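Metagenomic carboxyl esterase MGS0156 (Uncultured organism, PDB 5D8M) is a carboxyl esterase that probably hydrolyses carboxylic ester bonds by the serine-nucleophile chemistry of the alpha/beta-hydrolase fold. Local coordinates at residues T257-I260 with L261-F264; N320-R324 with P325-E329. One frame throughout, in Å; residues are numbered along the deposited sequence. Where two conformers were deposited one is given.

Contact 1: T257-I260 with L261-F264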
loop_
_atom_site.group_PDB
_atom_site.type_symbol
_atom_site.label_atom_id
_atom_site.label_comp_id
_atom_site.label_asym_id
_atom_site.label_seq_id
_atom_site.Cartn_x
_atom_site.Cartn_y
_atom_site.Cartn_z
ATOM N N THR A 257 -16.186 -6.921 -1.528
ATOM C CA THR A 257 -14.859 -7.514 -1.474
ATOM C C THR A 257 -14.814 -8.632 -2.540
ATOM O O THR A 257 -15.752 -9.413 -2.643
ATOM C CB THR A 257 -14.551 -8.073 -0.043
ATOM O OG1 THR A 257 -14.479 -6.992 0.913
ATOM C CG2 THR A 257 -13.241 -8.849 -0.011
ATOM N N SER A 258 -13.755 -8.660 -3.350
ATOM C CA SER A 258 -13.592 -9.655 -4.416
ATOM C C SER A 258 -13.758 -11.097 -3.946
ATOM O O SER A 258 -13.282 -11.453 -2.879
ATOM C CB SER A 258 -12.198 -9.516 -5.074
ATOM O OG SER A 258 -12.078 -8.297 -5.776
ATOM N N ALA A 259 -14.406 -11.918 -4.773
ATOM C CA ALA A 259 -14.686 -13.306 -4.419
ATOM C C ALA A 259 -13.426 -14.013 -3.923
ATOM O O ALA A 259 -13.448 -14.661 -2.894
ATOM C CB ALA A 259 -15.285 -14.042 -5.602
ATOM N N ILE A 260 -12.319 -13.823 -4.631
ATOM C CA ILE A 260 -11.089 -14.538 -4.333
ATOM C C ILE A 260 -10.587 -14.173 -2.929
ATOM O O ILE A 260 -9.929 -14.979 -2.271
ATOM C CB ILE A 260 -9.981 -14.241 -5.395
ATOM C CG1 ILE A 260 -8.833 -15.243 -5.280
ATOM C CG2 ILE A 260 -9.476 -12.793 -5.307
ATOM C CD1 ILE A 260 -9.114 -16.542 -5.984
ATOM N N LEU A 261 -10.932 -12.975 -2.466
ATOM C CA LEU A 261 -10.441 -12.474 -1.180
ATOM C C LEU A 261 -11.399 -12.796 -0.024
ATOM O O LEU A 261 -11.020 -12.748 1.142
ATOM C CB LEU A 261 -10.224 -10.966 -1.246
ATOM C CG LEU A 261 -9.181 -10.457 -2.239
ATOM C CD1 LEU A 261 -9.155 -8.935 -2.142
ATOM C CD2 LEU A 261 -7.788 -11.058 -1.958
ATOM N N ARG A 262 -12.641 -13.133 -0.341
ATOM C CA ARG A 262 -13.622 -13.338 0.721
ATOM C C ARG A 262 -13.267 -14.417 1.745
ATOM O O ARG A 262 -13.493 -14.204 2.925
ATOM C CB ARG A 262 -14.999 -13.646 0.128
ATOM C CG ARG A 262 -15.589 -12.447 -0.569
ATOM C CD ARG A 262 -17.107 -12.563 -0.659
ATOM N NE ARG A 262 -17.643 -11.470 -1.449
ATOM C CZ ARG A 262 -18.049 -11.588 -2.708
ATOM N NH1 ARG A 262 -18.030 -12.773 -3.315
ATOM N NH2 ARG A 262 -18.508 -10.516 -3.349
ATOM N N PRO A 263 -12.728 -15.572 1.312
ATOM C CA PRO A 263 -12.363 -16.523 2.366
ATOM C C PRO A 263 -11.333 -15.976 3.365
ATOM O O PRO A 263 -11.363 -16.347 4.548
ATOM C CB PRO A 263 -11.773 -17.699 1.580
ATOM C CG PRO A 263 -12.454 -17.642 0.253
ATOM C CD PRO A 263 -12.578 -16.164 -0.036
ATOM N N PHE A 264 -10.444 -15.103 2.903
ATOM C CA PHE A 264 -9.417 -14.543 3.779
ATOM C C PHE A 264 -10.014 -13.400 4.571
ATOM O O PHE A 264 -9.734 -13.261 5.756
ATOM C CB PHE A 264 -8.188 -14.105 2.958
ATOM C CG PHE A 264 -7.670 -15.202 2.075
ATOM C CD1 PHE A 264 -6.937 -16.254 2.625
ATOM C CD2 PHE A 264 -7.993 -15.245 0.723
ATOM C CE1 PHE A 264 -6.488 -17.319 1.819
ATOM C CE2 PHE A 264 -7.546 -16.304 -0.098
ATOM C CZ PHE A 264 -6.795 -17.339 0.446
#
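The carbonyl oxygen of S258 is gripped by two backbone amides. L261 N donates to S258 O at 2.8 Å and closes a tight turn over A259 and I260. The donor stands well above the carbonyl plane, 51° out of it. R262 N reaches S258 O more weakly and makes its sounder bond to A259 O at 3.1 Å. These bonds turn the chain into helix 262-269.

The R262 side chain folds back along this turn. Its CG lies beside the backbone N (chi1 -69°), and the chain then runs extended to NE, which lays one guanidinium face against the backbone of T257 to A259. T257 O and A259 N lie over the same face. T257 O is 3.0 Å from R262 NE, but the angle is too poor for a hydrogen bond. NE bonds instead to R254 O, and NH2 makes a weak bond to E255 O. A leucine in its place would probably leave R254 O without its donor and T257 O without the flat group it lies over.

On the apolar side, T257 CG2 meets L261 CB at 3.9 Å, the two side chains crossing at about a right angle. I260 CG2 touches L261 CG. The F264 ring turns its edge to I260 O.

The turn joins the loop that follows strand 244-248 to helix 262-269. It is tied to the segment after helix 312-316 by A259 N to S318 OG and by K319 N with S258 OG. I260 pairs through its backbone with V316 of that helix.

Contact 2: N320-R324 with P325-E329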
loop_
_atom_site.group_PDB
_atom_site.type_symbol
_atom_site.label_atom_id
_atom_site.label_comp_id
_atom_site.label_asym_id
_atom_site.label_seq_id
_atom_site.Cartn_x
_atom_site.Cartn_y
_atom_site.Cartn_z
ATOM N N ASN A 320 -13.049 -5.257 -8.469
ATOM C CA ASN A 320 -11.777 -4.566 -8.702
ATOM C C ASN A 320 -11.941 -3.085 -9.048
ATOM O O ASN A 320 -10.958 -2.353 -9.172
ATOM C CB ASN A 320 -11.013 -5.283 -9.822
ATOM C CG ASN A 320 -9.570 -4.820 -9.944
ATOM O OD1 ASN A 320 -9.164 -4.279 -10.971
ATOM N ND2 ASN A 320 -8.800 -5.030 -8.902
ATOM N N SER A 321 -13.185 -2.653 -9.215
ATOM C CA SER A 321 -13.463 -1.266 -9.577
ATOM C C SER A 321 -13.246 -0.319 -8.397
ATOM O O SER A 321 -13.825 -0.505 -7.324
ATOM C CB SER A 321 -14.892 -1.125 -10.100
ATOM O OG SER A 321 -15.050 -1.853 -11.298
ATOM N N TYR A 322 -12.396 0.681 -8.607
ATOM C CA TYR A 322 -12.149 1.732 -7.624
ATOM C C TYR A 322 -11.492 2.895 -8.377
ATOM O O TYR A 322 -10.772 2.661 -9.347
ATOM C CB TYR A 322 -11.239 1.261 -6.469
ATOM C CG TYR A 322 -11.100 2.322 -5.410
ATOM C CD1 TYR A 322 -12.111 2.523 -4.460
ATOM C CD2 TYR A 322 -9.995 3.169 -5.386
ATOM C CE1 TYR A 322 -12.007 3.519 -3.508
ATOM C CE2 TYR A 322 -9.894 4.178 -4.443
ATOM C CZ TYR A 322 -10.893 4.344 -3.515
ATOM O OH TYR A 322 -10.775 5.351 -2.603
ATOM N N PRO A 323 -11.729 4.151 -7.947
ATOM C CA PRO A 323 -11.071 5.263 -8.668
ATOM C C PRO A 323 -9.590 5.434 -8.321
ATOM O O PRO A 323 -9.202 6.434 -7.704
ATOM C CB PRO A 323 -11.876 6.496 -8.227
ATOM C CG PRO A 323 -12.453 6.122 -6.893
ATOM C CD PRO A 323 -12.778 4.636 -7.035
ATOM N N ARG A 324 -8.771 4.463 -8.722
ATOM C CA ARG A 324 -7.309 4.533 -8.516
ATOM C C ARG A 324 -6.640 5.813 -9.084
ATOM O O ARG A 324 -5.782 6.386 -8.402
ATOM C CB ARG A 324 -6.632 3.261 -9.104
ATOM C CG ARG A 324 -7.001 1.954 -8.322
ATOM C CD ARG A 324 -6.422 0.702 -8.993
ATOM N NE ARG A 324 -7.075 0.423 -10.281
ATOM C CZ ARG A 324 -8.181 -0.304 -10.400
ATOM N NH1 ARG A 324 -8.712 -0.514 -11.593
ATOM N NH2 ARG A 324 -8.750 -0.821 -9.321
ATOM N N PRO A 325 -7.028 6.285 -10.298
ATOM C CA PRO A 325 -6.381 7.517 -10.771
ATOM C C PRO A 325 -6.613 8.693 -9.845
ATOM O O PRO A 325 -5.665 9.430 -9.553
ATOM C CB PRO A 325 -7.046 7.776 -12.127
ATOM C CG PRO A 325 -7.495 6.391 -12.590
ATOM C CD PRO A 325 -7.953 5.737 -11.316
ATOM N N ALA A 326 -7.851 8.862 -9.383
ATOM C CA ALA A 326 -8.151 9.963 -8.480
ATOM C C ALA A 326 -7.382 9.795 -7.175
ATOM O O ALA A 326 -6.859 10.777 -6.621
ATOM C CB ALA A 326 -9.623 10.048 -8.216
ATOM N N LEU A 327 -7.309 8.552 -6.690
ATOM C CA LEU A 327 -6.585 8.252 -5.457
ATOM C C LEU A 327 -5.111 8.616 -5.579
ATOM O O LEU A 327 -4.570 9.258 -4.684
ATOM C CB LEU A 327 -6.712 6.767 -5.080
ATOM C CG LEU A 327 -6.086 6.351 -3.731
ATOM C CD1 LEU A 327 -6.932 6.846 -2.524
ATOM C CD2 LEU A 327 -5.914 4.814 -3.661
ATOM N N LEU A 328 -4.464 8.198 -6.673
ATOM C CA LEU A 328 -3.040 8.452 -6.853
ATOM C C LEU A 328 -2.770 9.954 -7.044
ATOM O O LEU A 328 -1.798 10.481 -6.507
ATOM C CB LEU A 328 -2.493 7.670 -8.044
ATOM C CG LEU A 328 -0.973 7.667 -8.228
ATOM C CD1 LEU A 328 -0.298 7.001 -7.016
ATOM C CD2 LEU A 328 -0.577 6.946 -9.534
ATOM N N GLU A 329 -3.618 10.631 -7.820
ATOM C CA GLU A 329 -3.494 12.065 -7.955
ATOM C C GLU A 329 -3.687 12.798 -6.618
ATOM O O GLU A 329 -2.937 13.730 -6.305
ATOM C CB GLU A 329 -4.483 12.592 -9.005
ATOM C CG GLU A 329 -4.206 14.046 -9.361
ATOM C CD GLU A 329 -5.296 14.690 -10.214
ATOM O OE1 GLU A 329 -5.970 13.979 -11.019
ATOM O OE2 GLU A 329 -5.491 15.922 -10.070
#
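R324 CB rests against the ring of P325, 3.6 Å from CD. From there the side chain leads back past its own loop, where it also touches P305. R324 CG passes the Y322 carbonyl, about 4.0 Å from Y322 O. CD continues in an extended line, and a bend at chi3 (-69°) swings the guanidinium toward N320. Y322 O lies over the centre of one guanidinium face, 4.0 Å above it. At the tip, NH2 donates to N320 O at 2.7 Å, nearly straight (167°) and in the guanidinium plane. NH2 also bonds to A301 O, while NH1 forms a salt bridge with D109. The charge of this buried group is probably balanced by D109, and NH2 is shared by two carbonyls.

P323 is the centre of an inverse gamma turn, closed by R324 N to Y322 O, and is also the N-cap residue. P323 O accepts from L327 N at 3.0 Å, and R324 O from L328 N. P325 sits in the first turn, where a proline costs no helical hydrogen bond. Y322 CE2 meets L327 CD2 at 4.1 Å, and Y322 OH bonds to I63 O.

Helices 34-48 and 111-116 both pack on the start of helix 324-338. A326 and L327 meet the first, P325 and L328 the second.

Both contacts are helix starts, with centres about 20 Å apart, and contact 1 closes well before contact 2 opens along the chain. Contact 1 opens helix 262-269, and contact 2 opens helix 324-338. They meet where S258 OG comes within 4.2 Å of N320 N, a packing contact. The loop after strand 290-293 also bridges them: D298 accepts from S258 N, and A301 O accepts from R324 NH2. In alpha/beta hydrolases the loop in this position commonly carries the catalytic histidine, so both contacts may border the active site. Contact 2 lies deeper, about 13 Å from the chain centre to its own centre, against 18 Å for contact 1.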